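Local coordinates for protein CghA (Chaetomium globosum, PDB 6KBC) that binds the ligand WK1 in a pocket between its two domains and belongs to a two-domain, mostly beta-strand family of the calycin clan, at residues Ser59-Val64 / Asn82-Asp87; Ala242-Ala247 / Trp385-Glu390; Leu314-Arg319 / Leu343-Ala348; Gln347-Lys352 / Gly366-Val371. All blocks are in the same frame, centred on the assembly; numbering follows the deposited sequence.

Interactions 2, 3 and 4 belong to the C-terminal domain, and interaction 1 belongs to the N-terminal one. WK1 is reached from both domains: N82 of interaction 1 and K352 of interaction 4 bond to it, and F244 and A242 of interaction 2 touch it. Interactions 1 and 4 have centres about 9 Å apart and are joined across the domains by W85 O and Q347 NE2 (2.9 Å). Interaction 4 lies about 8 Å from interaction 2, centre to centre, and strands 363-375 and 382-392 are sheet neighbours, with T388 N 2.9 Å from F367 O. Interaction 3, whose centre is about 6 Å from that of interaction 4 and which shares Q347 and A348 with it, continues outward from the pocket.

Interaction 1 of 4, residues Ser59-Val64 / Asn82-Asp87; sequences SAAFTV and NAAWSD. With WK1 ((2S)-3-[(2S,4E)-4-[[(1R,2S,4aR,6S,8R,8aS)-2-[(E)-but-2-en-2-yl]-6,8-dimethyl-1,2,4a,5,6,7,8,8a-octahydronaphthalen-1-yl]-oxidanyl-methylidene]-3,5-bis(oxidanylidene)pyrrolidin-2-yl]-2-methyl-2-oxidanyl-propanoic acid), chain B.
N82 and T63 pair at the ligand end of this antiparallel hairpin through two main-chain bonds: N82 N gives to T63 O (2.8 Å), and T63 N gives to N82 O (2.9 Å). Their side chains run side by side on one face of the sheet, with T63 CG2 3.8 Å from N82 CB. CG of N82 is turned back beside its own backbone N (chi1 -69°), which carries ND2 to the carboxyl oxygen O1 of WK1, 2.9 Å away in a fairly straight bond (160°). The other end of that amide, OD1, is bonded to S92 OG, so the flat group is held at both ends. S92 is thus a second-shell residue for the ligand. Next along, A61 and A84 make another hydrogen-bonded pair, A84 N to A61 O at 2.9 Å, and their methyls share the face of N82. On the reverse face, CD1 of F62 rests 4.0 Å from CB of A83. At the far end S86 N meets S59 O in a bent hydrogen bond (134°). Outside the hairpin, W349 of strand 348-353 packs on A61, N82 and A84; F198 of strand 181-200 touches F62 and A83, and strands 46-54 and 90-96 flank the pair.

Interaction 2 of 4, residues Ala242-Ala247 / Trp385-Glu390; sequences ALFVRA and WGMTGE
The phenyl ring of F244 is met at its edge, close to its own plane, by CG of M387, which lies 3.9 Å from CE2. In the same plane the edge also receives NH2 of R246, two residues on. M387 bends at its last torsion (chi3 66°), and its SD ends 5.3 Å from the ring centroid, an oblique Met-aromatic contact. G389, opposite F244, has no side chain, and the strands stay close here: F244 N reaches G389 O at 2.7 Å, and G389 N bonds back to F244 O. R246 and M387 form the next hydrogen-bonded pair, with M387 N to R246 O at 2.8 Å. On the reverse face V245 CG2 and T388 CG2 sit 4.0 Å apart, and CD1 of L243 lies alongside CG of E390 (3.9 Å). T388 OG1 donates to E390 OE1 at 2.7 Å, on the anti side of the carboxylate. Both faces of this buried antiparallel pair therefore carry a charged group. E390 has partners on both carboxylate oxygens, among them H345 and N322, while R246 uses NE and NH2 for salt bridges to D52 and D227 of the N-terminal domain, consistent with a charged tie across the domain interface beside the pocket.

Interaction 3 of 4, residues Leu314-Arg319 / Leu343-Ala348; sequences LVAKYR and LRHHQA
L314 and H345 share the same first torsion, with CG lying beside the backbone N in each (chi1 -60° and -62°), and this directs both side chains into the contact. In H345 it brings the edge of the imidazole, at ND1, up to the carbonyl of L314, and ND1 donates to L314 O at 2.8 Å. The acceptor lies almost in the ring plane, though the hydrogen bond is bent (147°). The backbone answers in the other direction, L314 N giving to H345 O at 2.8 Å, so a single residue of the 314-319 loop is fastened through both its N-H and its C=O. Between these two bonds the CB atoms of L314 and H345 touch at 3.8 Å. Beyond them the leucine reaches forward, laying CD1 against the turn of the chain: it is 3.5 Å from H346 O and 3.3 Å from A348 N, and the A348 methyl lies alongside at 4.1 Å. Next to ND1 in the imidazole, CE1 has A316 CB 4.3 Å away. With E390 holding NE2 and F367 stacked on the ring, its rotation is fixed by polar partners on both nitrogens and by an aromatic neighbour. The strand that holds it then breaks: H346 and Q347 both face V368, a classic beta bulge at the corner where strand 338-346 gives way to strand 348-353.

Interaction 4 of 4, residues Gln347-Lys352 / Gly366-Val371; sequences QAWWAK and GFVVEV. With WK1 ((2S)-3-[(2S,4E)-4-[[(1R,2S,4aR,6S,8R,8aS)-2-[(E)-but-2-en-2-yl]-6,8-dimethyl-1,2,4a,5,6,7,8,8a-octahydronaphthalen-1-yl]-oxidanyl-methylidene]-3,5-bis(oxidanylidene)pyrrolidin-2-yl]-2-methyl-2-oxidanyl-propanoic acid), chain B.
Q347 and V368 open this antiparallel hairpin with a regular two-bond pair, V368 N to Q347 O at 3.0 Å and Q347 N back to V368 O. The strand axes approach to 4.5 Å at an angle of 164°. Two residues later the register slips: W349 and W350 both face G366. W349 N gives to G366 O at 2.8 Å, W350 N adds a weak bond to the same oxygen, and G366 N returns one to W350 O at 2.9 Å. A water donates to both G366 O and W350 O, bridging the two carbonyls. This is a classic beta bulge, and at it the two tryptophans of strand 348-353 face the N-terminal domain, where W349 packs on T63. The indole of W350, with CG set between its backbone N and carbonyl carbon (chi1 73°), lies flat over G366, whose CA is 3.4 Å from the six-membered ring centroid and only 12° off the ring normal, a CH-pi contact. Over the opposite face sits the WK1 methyl C18, toward the rim and 3.5 Å from NE1, while NE1 itself is bonded to N364. CZ3 of W350 in turn stands over the centre of one face of W349. On the other side of the sheet the F367 ring runs past A348 CA, 3.9 Å from CD1. K352, extended beyond CG, delivers NZ to WK1 O2 at 2.8 Å and also to the carboxyl oxygen O, a contact modelled unusually short and of doubtful exact length.

Interaction 1 of 4, residues Ser59-Val64 / Asn82-Asp87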
# COMPACT_ATOMS: atom_id res chain seq x y z
N SER A 59 5.87 8.18 15.54
CA SER A 59 5.00 8.30 16.71
C SER A 59 3.55 8.00 16.39
O SER A 59 2.73 7.87 17.31
CB SER A 59 5.11 9.70 17.32
OG SER A 59 4.66 10.67 16.38
N ALA A 60 3.20 7.89 15.11
CA ALA A 60 1.84 7.59 14.72
C ALA A 60 1.86 7.11 13.28
O ALA A 60 2.76 7.46 12.51
CB ALA A 60 0.90 8.80 14.87
N ALA A 61 0.87 6.30 12.93
CA ALA A 61 0.78 5.78 11.58
C ALA A 61 -0.69 5.52 11.30
O ALA A 61 -1.46 5.18 12.20
CB ALA A 61 1.60 4.49 11.41
N PHE A 62 -1.06 5.65 10.04
CA PHE A 62 -2.45 5.50 9.67
C PHE A 62 -2.50 5.00 8.24
O PHE A 62 -1.74 5.46 7.39
CB PHE A 62 -3.22 6.83 9.77
CG PHE A 62 -4.66 6.72 9.36
CD1 PHE A 62 -5.62 6.37 10.29
CD2 PHE A 62 -5.05 6.94 8.05
CE1 PHE A 62 -6.95 6.23 9.92
CE2 PHE A 62 -6.38 6.82 7.66
CZ PHE A 62 -7.33 6.45 8.60
N THR A 63 -3.40 4.07 7.97
CA THR A 63 -3.57 3.63 6.59
C THR A 63 -5.01 3.20 6.42
O THR A 63 -5.63 2.65 7.33
CB THR A 63 -2.59 2.50 6.23
OG1 THR A 63 -2.65 2.26 4.81
CG2 THR A 63 -2.92 1.20 6.98
N VAL A 64 -5.55 3.49 5.24
CA VAL A 64 -6.87 3.04 4.86
C VAL A 64 -6.77 2.51 3.44
O VAL A 64 -6.11 3.11 2.59
CB VAL A 64 -7.91 4.19 4.97
CG1 VAL A 64 -7.48 5.40 4.15
CG2 VAL A 64 -9.28 3.71 4.55
N ASN A 82 -6.39 1.08 9.58
CA ASN A 82 -5.48 0.73 10.67
C ASN A 82 -4.81 1.99 11.18
O ASN A 82 -4.39 2.84 10.39
CB ASN A 82 -4.42 -0.27 10.20
CG ASN A 82 -5.01 -1.63 9.90
OD1 ASN A 82 -5.21 -2.43 10.80
ND2 ASN A 82 -5.34 -1.87 8.63
N ALA A 83 -4.66 2.08 12.50
CA ALA A 83 -4.07 3.26 13.12
C ALA A 83 -3.21 2.81 14.28
O ALA A 83 -3.56 1.85 14.98
CB ALA A 83 -5.16 4.24 13.60
N ALA A 84 -2.09 3.50 14.49
CA ALA A 84 -1.16 3.17 15.55
C ALA A 84 -0.68 4.45 16.22
O ALA A 84 -0.47 5.46 15.55
CB ALA A 84 0.05 2.37 15.03
N TRP A 85 -0.49 4.39 17.54
CA TRP A 85 0.07 5.48 18.32
C TRP A 85 1.31 4.99 19.04
O TRP A 85 1.37 3.83 19.46
CB TRP A 85 -0.91 6.00 19.38
CG TRP A 85 -2.12 6.73 18.90
CD1 TRP A 85 -2.34 8.09 18.97
CD2 TRP A 85 -3.30 6.17 18.31
NE1 TRP A 85 -3.57 8.39 18.44
CE2 TRP A 85 -4.19 7.23 18.05
CE3 TRP A 85 -3.69 4.86 17.98
CZ2 TRP A 85 -5.44 7.04 17.47
CZ3 TRP A 85 -4.93 4.67 17.40
CH2 TRP A 85 -5.79 5.75 17.15
N SER A 86 2.28 5.89 19.22
CA SER A 86 3.54 5.50 19.87
C SER A 86 3.32 4.95 21.27
O SER A 86 4.17 4.21 21.78
CB SER A 86 4.49 6.70 19.93
OG SER A 86 3.88 7.80 20.59
N ASP A 87 2.20 5.30 21.93
CA ASP A 87 1.97 4.79 23.27
C ASP A 87 1.51 3.33 23.30
O ASP A 87 1.25 2.80 24.38
CB ASP A 87 0.96 5.67 24.03
CG ASP A 87 -0.47 5.55 23.51
OD1 ASP A 87 -0.76 4.78 22.57
OD2 ASP A 87 -1.35 6.24 24.07
O WK1 B . -7.93 -5.92 7.48
C17 WK1 B . -7.08 -5.08 7.38
O1 WK1 B . -7.12 -4.04 7.99
C19 WK1 B . -5.91 -5.30 6.51
O2 WK1 B . -5.89 -6.58 5.97
C18 WK1 B . -4.66 -5.18 7.32
C20 WK1 B . -6.09 -4.28 5.42
C22 WK1 B . -4.84 -4.09 4.66
N WK1 B . -4.79 -3.02 3.69
C21 WK1 B . -4.24 -3.46 2.56
O5 WK1 B . -4.05 -2.68 1.52
C23 WK1 B . -4.33 -5.22 3.90
O4 WK1 B . -4.20 -6.45 4.35
C24 WK1 B . -3.91 -4.89 2.58
C16 WK1 B . -3.32 -5.79 1.60
O3 WK1 B . -3.14 -7.01 1.94
C9 WK1 B . -2.83 -5.27 0.31
C8 WK1 B . -1.41 -4.80 0.73
C12 WK1 B . -1.23 -4.12 2.08
C13 WK1 B . -1.22 -2.81 2.22
C90 WK1 B . -1.05 -2.18 3.56
C14 WK1 B . -1.04 -4.94 3.30
C7 WK1 B . -0.42 -5.92 0.72
C6 WK1 B . -0.30 -6.65 -0.36
C3 WK1 B . -1.37 -6.49 -1.40
C4 WK1 B . -2.75 -6.30 -0.81
C5 WK1 B . -3.65 -5.86 -1.95
C11 WK1 B . -5.08 -5.83 -1.49
C2 WK1 B . -1.36 -7.50 -2.52
C1 WK1 B . -2.10 -6.84 -3.64
C10 WK1 B . -2.04 -7.56 -4.95
C WK1 B . -3.53 -6.69 -3.21

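Interaction 2 of 4, residues Ala242-Ala247 / Trp385-Glu390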
# COMPACT_ATOMS: atom_id res chain seq x y z
N ALA A 242 3.42 -11.29 0.52
CA ALA A 242 3.22 -9.94 0.02
C ALA A 242 3.88 -9.00 1.01
O ALA A 242 3.70 -9.15 2.22
CB ALA A 242 1.74 -9.61 -0.15
N LEU A 243 4.67 -8.05 0.51
CA LEU A 243 5.34 -7.08 1.36
C LEU A 243 5.01 -5.68 0.87
O LEU A 243 5.41 -5.30 -0.24
CB LEU A 243 6.84 -7.28 1.37
CG LEU A 243 7.60 -6.14 2.06
CD1 LEU A 243 7.28 -6.10 3.54
CD2 LEU A 243 9.10 -6.30 1.84
N PHE A 244 4.32 -4.91 1.70
CA PHE A 244 4.15 -3.47 1.50
C PHE A 244 5.19 -2.73 2.33
O PHE A 244 5.39 -3.05 3.50
CB PHE A 244 2.76 -3.00 1.93
CG PHE A 244 2.58 -1.49 1.85
CD1 PHE A 244 2.19 -0.89 0.66
CD2 PHE A 244 2.83 -0.68 2.95
CE1 PHE A 244 2.03 0.51 0.57
CE2 PHE A 244 2.68 0.72 2.88
CZ PHE A 244 2.29 1.31 1.68
N VAL A 245 5.83 -1.71 1.74
CA VAL A 245 6.73 -0.84 2.49
C VAL A 245 6.48 0.60 2.09
O VAL A 245 6.39 0.91 0.90
CB VAL A 245 8.22 -1.14 2.22
CG1 VAL A 245 9.10 -0.17 2.98
CG2 VAL A 245 8.58 -2.56 2.56
N ARG A 246 6.45 1.49 3.08
CA ARG A 246 6.68 2.90 2.81
C ARG A 246 7.55 3.43 3.93
O ARG A 246 7.20 3.27 5.10
CB ARG A 246 5.38 3.70 2.74
CG ARG A 246 5.65 5.16 2.33
CD ARG A 246 4.43 6.04 2.47
NE ARG A 246 3.22 5.45 1.89
CZ ARG A 246 2.98 5.33 0.59
NH1 ARG A 246 3.86 5.77 -0.31
NH2 ARG A 246 1.83 4.79 0.19
N ALA A 247 8.70 4.01 3.58
CA ALA A 247 9.64 4.44 4.60
C ALA A 247 10.38 5.67 4.12
O ALA A 247 10.60 5.86 2.92
CB ALA A 247 10.67 3.35 4.92
N TRP A 385 11.95 6.19 9.59
CA TRP A 385 10.78 5.48 10.05
C TRP A 385 9.93 5.11 8.84
O TRP A 385 9.99 5.75 7.80
CB TRP A 385 9.98 6.35 11.03
CG TRP A 385 10.77 6.60 12.24
CD1 TRP A 385 11.57 7.68 12.50
CD2 TRP A 385 10.90 5.71 13.33
NE1 TRP A 385 12.18 7.51 13.72
CE2 TRP A 385 11.79 6.31 14.25
CE3 TRP A 385 10.36 4.45 13.62
CZ2 TRP A 385 12.13 5.70 15.45
CZ3 TRP A 385 10.69 3.86 14.82
CH2 TRP A 385 11.58 4.48 15.72
N GLY A 386 9.13 4.07 9.01
CA GLY A 386 8.28 3.66 7.93
C GLY A 386 7.26 2.66 8.43
O GLY A 386 7.13 2.43 9.63
N MET A 387 6.54 2.07 7.49
CA MET A 387 5.61 1.03 7.86
C MET A 387 5.83 -0.13 6.91
O MET A 387 6.29 0.05 5.78
CB MET A 387 4.16 1.50 7.78
CG MET A 387 3.77 2.02 6.43
SD MET A 387 2.06 2.58 6.38
CE MET A 387 2.15 4.01 7.49
N THR A 388 5.54 -1.34 7.39
CA THR A 388 5.52 -2.50 6.53
C THR A 388 4.21 -3.25 6.75
O THR A 388 3.64 -3.24 7.85
CB THR A 388 6.72 -3.48 6.76
OG1 THR A 388 6.67 -4.00 8.09
CG2 THR A 388 8.06 -2.79 6.52
N GLY A 389 3.74 -3.86 5.68
CA GLY A 389 2.64 -4.79 5.75
C GLY A 389 3.19 -6.09 5.21
O GLY A 389 3.65 -6.13 4.07
N GLU A 390 3.18 -7.14 6.03
CA GLU A 390 3.90 -8.37 5.74
C GLU A 390 2.87 -9.49 5.74
O GLU A 390 2.39 -9.89 6.81
CB GLU A 390 5.01 -8.61 6.77
CG GLU A 390 5.86 -7.34 6.95
CD GLU A 390 7.00 -7.52 7.93
OE1 GLU A 390 7.68 -6.52 8.20
OE2 GLU A 390 7.23 -8.66 8.42

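Interaction 3 of 4, residues Leu314-Arg319 / Leu343-Ala348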
# COMPACT_ATOMS: atom_id res chain seq x y z
N LEU A 314 11.04 -6.42 16.80
CA LEU A 314 9.99 -7.34 17.22
C LEU A 314 9.92 -8.52 16.26
O LEU A 314 10.02 -8.36 15.04
CB LEU A 314 8.64 -6.62 17.25
CG LEU A 314 8.50 -5.41 18.17
CD1 LEU A 314 7.14 -4.76 17.90
CD2 LEU A 314 8.68 -5.78 19.66
N VAL A 315 9.70 -9.70 16.82
CA VAL A 315 9.59 -10.92 16.01
C VAL A 315 8.13 -11.07 15.57
O VAL A 315 7.22 -11.04 16.40
CB VAL A 315 10.05 -12.14 16.82
CG1 VAL A 315 10.10 -13.37 15.93
CG2 VAL A 315 11.41 -11.88 17.44
N ALA A 316 7.92 -11.22 14.26
CA ALA A 316 6.58 -11.51 13.77
C ALA A 316 6.09 -12.86 14.31
O ALA A 316 6.89 -13.69 14.75
CB ALA A 316 6.55 -11.51 12.24
N LYS A 317 4.77 -13.06 14.29
CA LYS A 317 4.10 -14.07 15.10
C LYS A 317 3.68 -15.29 14.29
O LYS A 317 3.27 -16.28 14.89
CB LYS A 317 2.82 -13.53 15.75
CG LYS A 317 2.98 -12.32 16.67
CD LYS A 317 3.89 -12.62 17.83
CE LYS A 317 3.67 -11.61 18.95
NZ LYS A 317 4.62 -11.87 20.06
N TYR A 318 3.71 -15.22 12.97
CA TYR A 318 3.04 -16.25 12.18
C TYR A 318 4.06 -17.11 11.46
O TYR A 318 4.93 -17.68 12.12
CB TYR A 318 2.03 -15.60 11.25
CG TYR A 318 0.93 -14.90 12.02
CD1 TYR A 318 -0.07 -15.64 12.64
CD2 TYR A 318 0.90 -13.51 12.12
CE1 TYR A 318 -1.08 -15.02 13.36
CE2 TYR A 318 -0.12 -12.88 12.84
CZ TYR A 318 -1.10 -13.64 13.46
OH TYR A 318 -2.11 -13.03 14.17
N ARG A 319 3.98 -17.24 10.14
CA ARG A 319 4.85 -18.20 9.46
C ARG A 319 6.32 -17.84 9.65
O ARG A 319 7.14 -18.68 10.06
CB ARG A 319 4.52 -18.29 7.97
CG ARG A 319 5.35 -19.38 7.28
CD ARG A 319 5.24 -19.31 5.77
NE ARG A 319 5.86 -18.09 5.26
CZ ARG A 319 5.49 -17.47 4.15
NH1 ARG A 319 4.47 -17.96 3.44
NH2 ARG A 319 6.11 -16.36 3.76
N LEU A 343 14.91 -2.43 7.82
CA LEU A 343 13.64 -1.96 8.33
C LEU A 343 13.28 -2.90 9.47
O LEU A 343 12.84 -4.03 9.22
CB LEU A 343 12.57 -1.96 7.25
CG LEU A 343 12.59 -0.76 6.29
CD1 LEU A 343 13.87 -0.71 5.49
CD2 LEU A 343 11.42 -0.92 5.37
N ARG A 344 13.48 -2.46 10.70
CA ARG A 344 13.32 -3.37 11.84
C ARG A 344 12.03 -3.07 12.56
O ARG A 344 11.69 -1.90 12.79
CB ARG A 344 14.53 -3.29 12.77
CG ARG A 344 15.77 -3.78 12.05
CD ARG A 344 17.04 -3.70 12.89
NE ARG A 344 18.16 -4.24 12.14
CZ ARG A 344 18.48 -5.53 12.11
NH1 ARG A 344 17.75 -6.42 12.80
NH2 ARG A 344 19.52 -5.94 11.39
N HIS A 345 11.30 -4.14 12.89
CA HIS A 345 10.00 -4.03 13.53
C HIS A 345 10.11 -3.29 14.86
O HIS A 345 10.74 -3.79 15.80
CB HIS A 345 9.41 -5.42 13.78
CG HIS A 345 9.17 -6.20 12.52
ND1 HIS A 345 9.15 -7.58 12.50
CD2 HIS A 345 8.93 -5.79 11.25
CE1 HIS A 345 8.91 -7.99 11.26
NE2 HIS A 345 8.76 -6.92 10.49
N HIS A 346 9.49 -2.12 14.93
CA HIS A 346 9.53 -1.28 16.12
C HIS A 346 8.25 -1.36 16.93
O HIS A 346 8.29 -1.46 18.15
CB HIS A 346 9.82 0.18 15.74
CG HIS A 346 9.84 1.09 16.93
ND1 HIS A 346 10.92 1.17 17.78
CD2 HIS A 346 8.91 1.94 17.42
CE1 HIS A 346 10.65 2.03 18.74
NE2 HIS A 346 9.44 2.52 18.55
N GLN A 347 7.10 -1.35 16.26
CA GLN A 347 5.82 -1.42 16.95
C GLN A 347 4.93 -2.36 16.18
O GLN A 347 4.77 -2.21 14.96
CB GLN A 347 5.14 -0.04 17.06
CG GLN A 347 3.82 -0.12 17.82
CD GLN A 347 3.08 1.22 17.90
OE1 GLN A 347 3.60 2.27 17.49
NE2 GLN A 347 1.86 1.17 18.42
N ALA A 348 4.32 -3.30 16.89
CA ALA A 348 3.35 -4.21 16.31
C ALA A 348 2.05 -3.45 16.07
O ALA A 348 1.40 -3.00 17.01
CB ALA A 348 3.10 -5.39 17.24

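Interaction 4 of 4, residues Gln347-Lys352 / Gly366-Val371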
# COMPACT_ATOMS: atom_id res chain seq x y z
N GLN A 347 7.10 -1.35 16.26
CA GLN A 347 5.82 -1.42 16.95
C GLN A 347 4.93 -2.36 16.18
O GLN A 347 4.77 -2.21 14.96
CB GLN A 347 5.14 -0.04 17.06
CG GLN A 347 3.82 -0.12 17.82
CD GLN A 347 3.08 1.22 17.90
OE1 GLN A 347 3.60 2.27 17.49
NE2 GLN A 347 1.86 1.17 18.42
N ALA A 348 4.32 -3.30 16.89
CA ALA A 348 3.35 -4.21 16.31
C ALA A 348 2.05 -3.45 16.07
O ALA A 348 1.40 -3.00 17.01
CB ALA A 348 3.10 -5.39 17.24
N TRP A 349 1.68 -3.31 14.81
CA TRP A 349 0.55 -2.47 14.43
C TRP A 349 -0.73 -3.30 14.30
O TRP A 349 -1.73 -3.02 14.97
CB TRP A 349 0.90 -1.77 13.12
CG TRP A 349 -0.07 -0.73 12.64
CD1 TRP A 349 -1.31 -0.45 13.15
CD2 TRP A 349 0.12 0.13 11.52
NE1 TRP A 349 -1.89 0.57 12.41
CE2 TRP A 349 -1.04 0.93 11.41
CE3 TRP A 349 1.16 0.30 10.60
CZ2 TRP A 349 -1.18 1.89 10.41
CZ3 TRP A 349 1.01 1.26 9.61
CH2 TRP A 349 -0.15 2.03 9.52
N TRP A 350 -0.71 -4.30 13.43
CA TRP A 350 -1.79 -5.26 13.34
C TRP A 350 -1.19 -6.64 13.14
O TRP A 350 -0.02 -6.78 12.77
CB TRP A 350 -2.78 -4.90 12.20
CG TRP A 350 -2.27 -5.14 10.81
CD1 TRP A 350 -2.21 -6.33 10.13
CD2 TRP A 350 -1.78 -4.14 9.91
NE1 TRP A 350 -1.71 -6.13 8.86
CE2 TRP A 350 -1.43 -4.80 8.70
CE3 TRP A 350 -1.60 -2.75 10.00
CZ2 TRP A 350 -0.90 -4.12 7.61
CZ3 TRP A 350 -1.08 -2.07 8.91
CH2 TRP A 350 -0.74 -2.76 7.73
N ALA A 351 -1.98 -7.66 13.44
CA ALA A 351 -1.55 -9.04 13.28
C ALA A 351 -2.81 -9.88 13.23
O ALA A 351 -3.57 -9.91 14.20
CB ALA A 351 -0.65 -9.49 14.43
N LYS A 352 -3.05 -10.54 12.10
CA LYS A 352 -4.21 -11.39 12.00
C LYS A 352 -3.86 -12.63 11.18
O LYS A 352 -3.03 -12.57 10.26
CB LYS A 352 -5.39 -10.65 11.36
CG LYS A 352 -5.17 -10.22 9.95
CD LYS A 352 -6.42 -9.52 9.41
CE LYS A 352 -6.21 -9.09 7.97
NZ LYS A 352 -7.40 -8.40 7.39
N GLY A 366 1.25 -5.96 10.34
CA GLY A 366 1.67 -4.60 10.05
C GLY A 366 2.60 -4.15 11.16
O GLY A 366 2.40 -4.51 12.33
N PHE A 367 3.59 -3.35 10.79
CA PHE A 367 4.56 -2.83 11.73
C PHE A 367 4.90 -1.39 11.39
O PHE A 367 4.97 -1.01 10.21
CB PHE A 367 5.88 -3.61 11.70
CG PHE A 367 5.76 -5.01 12.20
CD1 PHE A 367 5.88 -5.28 13.55
CD2 PHE A 367 5.53 -6.05 11.31
CE1 PHE A 367 5.79 -6.61 14.00
CE2 PHE A 367 5.44 -7.37 11.76
CZ PHE A 367 5.56 -7.63 13.10
N VAL A 368 5.15 -0.60 12.42
CA VAL A 368 5.98 0.59 12.28
C VAL A 368 7.42 0.13 12.37
O VAL A 368 7.78 -0.61 13.29
CB VAL A 368 5.65 1.62 13.37
CG1 VAL A 368 6.61 2.81 13.27
CG2 VAL A 368 4.19 2.06 13.28
N VAL A 369 8.25 0.53 11.42
CA VAL A 369 9.62 0.04 11.38
C VAL A 369 10.57 1.20 11.60
O VAL A 369 10.33 2.32 11.14
CB VAL A 369 9.94 -0.69 10.06
CG1 VAL A 369 9.19 -2.03 9.99
CG2 VAL A 369 9.57 0.21 8.88
N GLU A 370 11.67 0.92 12.27
CA GLU A 370 12.80 1.84 12.31
C GLU A 370 13.72 1.50 11.14
O GLU A 370 13.99 0.32 10.87
CB GLU A 370 13.54 1.71 13.63
CG GLU A 370 14.54 2.82 13.88
CD GLU A 370 15.03 2.81 15.33
OE1 GLU A 370 14.58 1.92 16.09
OE2 GLU A 370 15.80 3.71 15.70
N VAL A 371 14.20 2.53 10.46
CA VAL A 371 14.92 2.38 9.19
C VAL A 371 16.34 2.90 9.37
O VAL A 371 16.55 4.01 9.87
CB VAL A 371 14.20 3.14 8.06
CG1 VAL A 371 14.90 2.91 6.72
CG2 VAL A 371 12.74 2.71 8.00
O WK1 B . -7.93 -5.92 7.48
C17 WK1 B . -7.08 -5.08 7.38
O1 WK1 B . -7.12 -4.04 7.99
C19 WK1 B . -5.91 -5.30 6.51
O2 WK1 B . -5.89 -6.58 5.97
C18 WK1 B . -4.66 -5.18 7.32
C20 WK1 B . -6.09 -4.28 5.42
C22 WK1 B . -4.84 -4.09 4.66
N WK1 B . -4.79 -3.02 3.69
C21 WK1 B . -4.24 -3.46 2.56
O5 WK1 B . -4.05 -2.68 1.52
C23 WK1 B . -4.33 -5.22 3.90
O4 WK1 B . -4.20 -6.45 4.35
C24 WK1 B . -3.91 -4.89 2.58
C16 WK1 B . -3.32 -5.79 1.60
O3 WK1 B . -3.14 -7.01 1.94
C9 WK1 B . -2.83 -5.27 0.31
C8 WK1 B . -1.41 -4.80 0.73
C12 WK1 B . -1.23 -4.12 2.08
C13 WK1 B . -1.22 -2.81 2.22
C90 WK1 B . -1.05 -2.18 3.56
C14 WK1 B . -1.04 -4.94 3.30
C7 WK1 B . -0.42 -5.92 0.72
C6 WK1 B . -0.30 -6.65 -0.36
C3 WK1 B . -1.37 -6.49 -1.40
C4 WK1 B . -2.75 -6.30 -0.81
C5 WK1 B . -3.65 -5.86 -1.95
C11 WK1 B . -5.08 -5.83 -1.49
C2 WK1 B . -1.36 -7.50 -2.52
C1 WK1 B . -2.10 -6.84 -3.64
C10 WK1 B . -2.04 -7.56 -4.95
C WK1 B . -3.53 -6.69 -3.21
O HOH W 1 2.40 -6.68 13.89